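Local coordinates for protein beta-mannosidase (Trichoderma harzianum, PDB 4CVU) that probably hydrolyses terminal beta-mannosidic linkages in mannose-containing oligosaccharides, as a secreted fungal beta-mannosidase of glycoside hydrolase family 2, at residues D571-D576 / P715-L720. Numbering follows the deposited sequence.
Sequences DFYNYD and PTWAGL. With CD (cadmium ion), chain B.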
loop_
_atom_site.group_PDB
_atom_site.type_symbol
_atom_site.label_atom_id
_atom_site.label_comp_id
_atom_site.label_asym_id
_atom_site.label_seq_id
_atom_site.Cartn_x
_atom_site.Cartn_y
_atom_site.Cartn_z
ATOM N N ASP A 571 4.483 -32.034 -21.720
ATOM C CA ASP A 571 3.825 -30.948 -20.938
ATOM C C ASP A 571 2.490 -31.407 -20.315
ATOM O O ASP A 571 1.876 -32.400 -20.726
ATOM C CB ASP A 571 3.482 -29.796 -21.851
ATOM C CG ASP A 571 2.457 -30.181 -22.883
ATOM O OD1 ASP A 571 2.743 -31.044 -23.713
ATOM O OD2 ASP A 571 1.342 -29.621 -22.883
ATOM N N PHE A 572 1.996 -30.691 -19.330
ATOM C CA PHE A 572 0.651 -30.990 -18.887
ATOM C C PHE A 572 0.036 -29.776 -18.281
ATOM O O PHE A 572 0.412 -29.339 -17.190
ATOM C CB PHE A 572 0.560 -32.199 -17.920
ATOM C CG PHE A 572 -0.813 -32.793 -17.857
ATOM C CD1 PHE A 572 -1.418 -33.281 -19.011
ATOM C CD2 PHE A 572 -1.530 -32.799 -16.690
ATOM C CE1 PHE A 572 -2.694 -33.802 -18.981
ATOM C CE2 PHE A 572 -2.821 -33.315 -16.647
ATOM C CZ PHE A 572 -3.401 -33.830 -17.798
ATOM N N TYR A 573 -0.906 -29.211 -19.027
ATOM C CA TYR A 573 -1.626 -28.062 -18.544
ATOM C C TYR A 573 -3.105 -28.263 -18.773
ATOM O O TYR A 573 -3.779 -27.392 -19.314
ATOM C CB TYR A 573 -1.135 -26.818 -19.260
ATOM C CG TYR A 573 0.291 -26.435 -18.969
ATOM C CD1 TYR A 573 0.640 -25.819 -17.770
ATOM C CD2 TYR A 573 1.283 -26.622 -19.929
ATOM C CE1 TYR A 573 1.935 -25.413 -17.532
ATOM C CE2 TYR A 573 2.581 -26.236 -19.695
ATOM C CZ TYR A 573 2.901 -25.630 -18.494
ATOM O OH TYR A 573 4.207 -25.251 -18.310
ATOM N N ASN A 574 -3.629 -29.396 -18.358
ATOM C CA ASN A 574 -5.063 -29.596 -18.407
ATOM C C ASN A 574 -5.733 -28.841 -17.244
ATOM O O ASN A 574 -5.482 -29.130 -16.082
ATOM C CB ASN A 574 -5.353 -31.096 -18.382
ATOM C CG ASN A 574 -6.788 -31.417 -18.688
ATOM O OD1 ASN A 574 -7.699 -30.668 -18.333
ATOM N ND2 ASN A 574 -7.001 -32.565 -19.347
ATOM N N TYR A 575 -6.576 -27.856 -17.574
ATOM C CA TYR A 575 -7.188 -26.953 -16.587
ATOM C C TYR A 575 -8.640 -27.366 -16.252
ATOM O O TYR A 575 -9.380 -26.674 -15.529
ATOM C CB TYR A 575 -7.100 -25.505 -17.077
ATOM C CG TYR A 575 -5.672 -24.970 -17.169
ATOM C CD1 TYR A 575 -4.935 -24.732 -16.019
ATOM C CD2 TYR A 575 -5.073 -24.699 -18.390
ATOM C CE1 TYR A 575 -3.639 -24.266 -16.066
ATOM C CE2 TYR A 575 -3.770 -24.227 -18.458
ATOM C CZ TYR A 575 -3.047 -24.004 -17.279
ATOM O OH TYR A 575 -1.751 -23.541 -17.288
ATOM N N ASP A 576 -9.028 -28.534 -16.746
ATOM C CA ASP A 576 -10.287 -29.135 -16.403
ATOM C C ASP A 576 -10.166 -29.814 -15.041
ATOM O O ASP A 576 -9.628 -30.920 -14.947
ATOM C CB ASP A 576 -10.665 -30.163 -17.480
ATOM C CG ASP A 576 -11.960 -30.901 -17.179
ATOM O OD1 ASP A 576 -12.620 -30.638 -16.157
ATOM O OD2 ASP A 576 -12.312 -31.787 -18.001
ATOM N N PRO A 715 -1.139 -14.052 -8.990
ATOM C CA PRO A 715 -1.448 -15.487 -9.038
ATOM C C PRO A 715 -0.750 -16.150 -10.206
ATOM O O PRO A 715 -0.926 -15.726 -11.346
ATOM C CB PRO A 715 -2.952 -15.531 -9.176
ATOM C CG PRO A 715 -3.348 -14.238 -9.694
ATOM C CD PRO A 715 -2.289 -13.224 -9.364
ATOM N N THR A 716 0.083 -17.153 -9.917
ATOM C CA THR A 716 0.811 -17.888 -10.972
ATOM C C THR A 716 1.059 -19.366 -10.668
ATOM O O THR A 716 0.604 -19.929 -9.664
ATOM C CB THR A 716 2.228 -17.295 -11.165
ATOM O OG1 THR A 716 3.053 -17.830 -10.124
ATOM C CG2 THR A 716 2.268 -15.698 -11.150
ATOM N N TRP A 717 1.871 -19.987 -11.490
ATOM C CA TRP A 717 2.291 -21.383 -11.294
ATOM C C TRP A 717 3.490 -21.539 -10.308
ATOM O O TRP A 717 3.958 -22.660 -10.070
ATOM C CB TRP A 717 2.648 -22.033 -12.642
ATOM C CG TRP A 717 1.616 -21.976 -13.734
ATOM C CD1 TRP A 717 0.830 -23.034 -14.167
ATOM C CD2 TRP A 717 1.300 -20.877 -14.612
ATOM N NE1 TRP A 717 0.007 -22.632 -15.158
ATOM C CE2 TRP A 717 0.275 -21.329 -15.483
ATOM C CE3 TRP A 717 1.729 -19.552 -14.711
ATOM C CZ2 TRP A 717 -0.327 -20.495 -16.425
ATOM C CZ3 TRP A 717 1.148 -18.724 -15.660
ATOM C CH2 TRP A 717 0.115 -19.198 -16.513
ATOM N N ALA A 718 3.998 -20.426 -9.748
ATOM C CA ALA A 718 5.176 -20.471 -8.905
ATOM C C ALA A 718 4.973 -21.274 -7.643
ATOM O O ALA A 718 3.834 -21.402 -7.145
ATOM C CB ALA A 718 5.604 -19.029 -8.538
ATOM N N GLY A 719 6.068 -21.879 -7.152
ATOM C CA GLY A 719 6.124 -22.472 -5.847
ATOM C C GLY A 719 6.793 -21.490 -4.869
ATOM O O GLY A 719 6.572 -21.588 -3.699
ATOM N N LEU A 720 7.606 -20.601 -5.374
ATOM C CA LEU A 720 8.321 -19.586 -4.537
ATOM C C LEU A 720 7.877 -18.222 -5.002
ATOM O O LEU A 720 7.984 -17.894 -6.175
ATOM C CB LEU A 720 9.818 -19.708 -4.705
ATOM C CG LEU A 720 10.491 -21.085 -4.527
ATOM C CD1 LEU A 720 11.971 -20.949 -4.812
ATOM C CD2 LEU A 720 10.257 -21.719 -3.175
HETATM CD CD CD B . 1.309 -32.223 -24.859
HETATM O O HOH W 1 -0.329 -33.771 -26.122
HETATM O O HOH W 2 3.056 -34.293 -24.241
#
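Two tyrosines, Tyr573 and Tyr575, converge on the indole of Trp717, a worked example of one tryptophan used twice: its N-H as a donor in the ring plane, its face as a surface for an aromatic edge. At the start of their segment, Asp571 turns to a different task, binding a cadmium ion through OD1 at 2.2 Å, with two waters as further ligands. Two residues on, Tyr573 turns its edge to the face of the five-membered indole ring in an offset edge-to-face pair, planes at 82°, with CE1 4.1 Å from Trp717 NE1, while its OH is hydrogen-bonded to Glu594. Asn574 OD1 accepts from Asp576 N at 3.0 Å in an Asx turn spanning Tyr575. With CG anti to its carbonyl carbon (chi1 -66°), Tyr575 reaches across to Trp717, and its OH accepts from Trp717 NE1 at 2.9 Å. The bond lies close to the indole plane but is bent, with an angle of 145° at the hydrogen. A phenylalanine in place of Trp717 would probably leave Tyr575 OH without its N-H donor and deprive the Tyr573 edge of the indole face. His628 and Trp706 meet the indole edge-to-face, and the His628 ring also meets Tyr575. The contact joins the loops after strands 570-572 and 702-705, an aromatic cluster consistent with the C-terminal rim of the (beta/alpha)8 barrel that forms the catalytic domain in family 2.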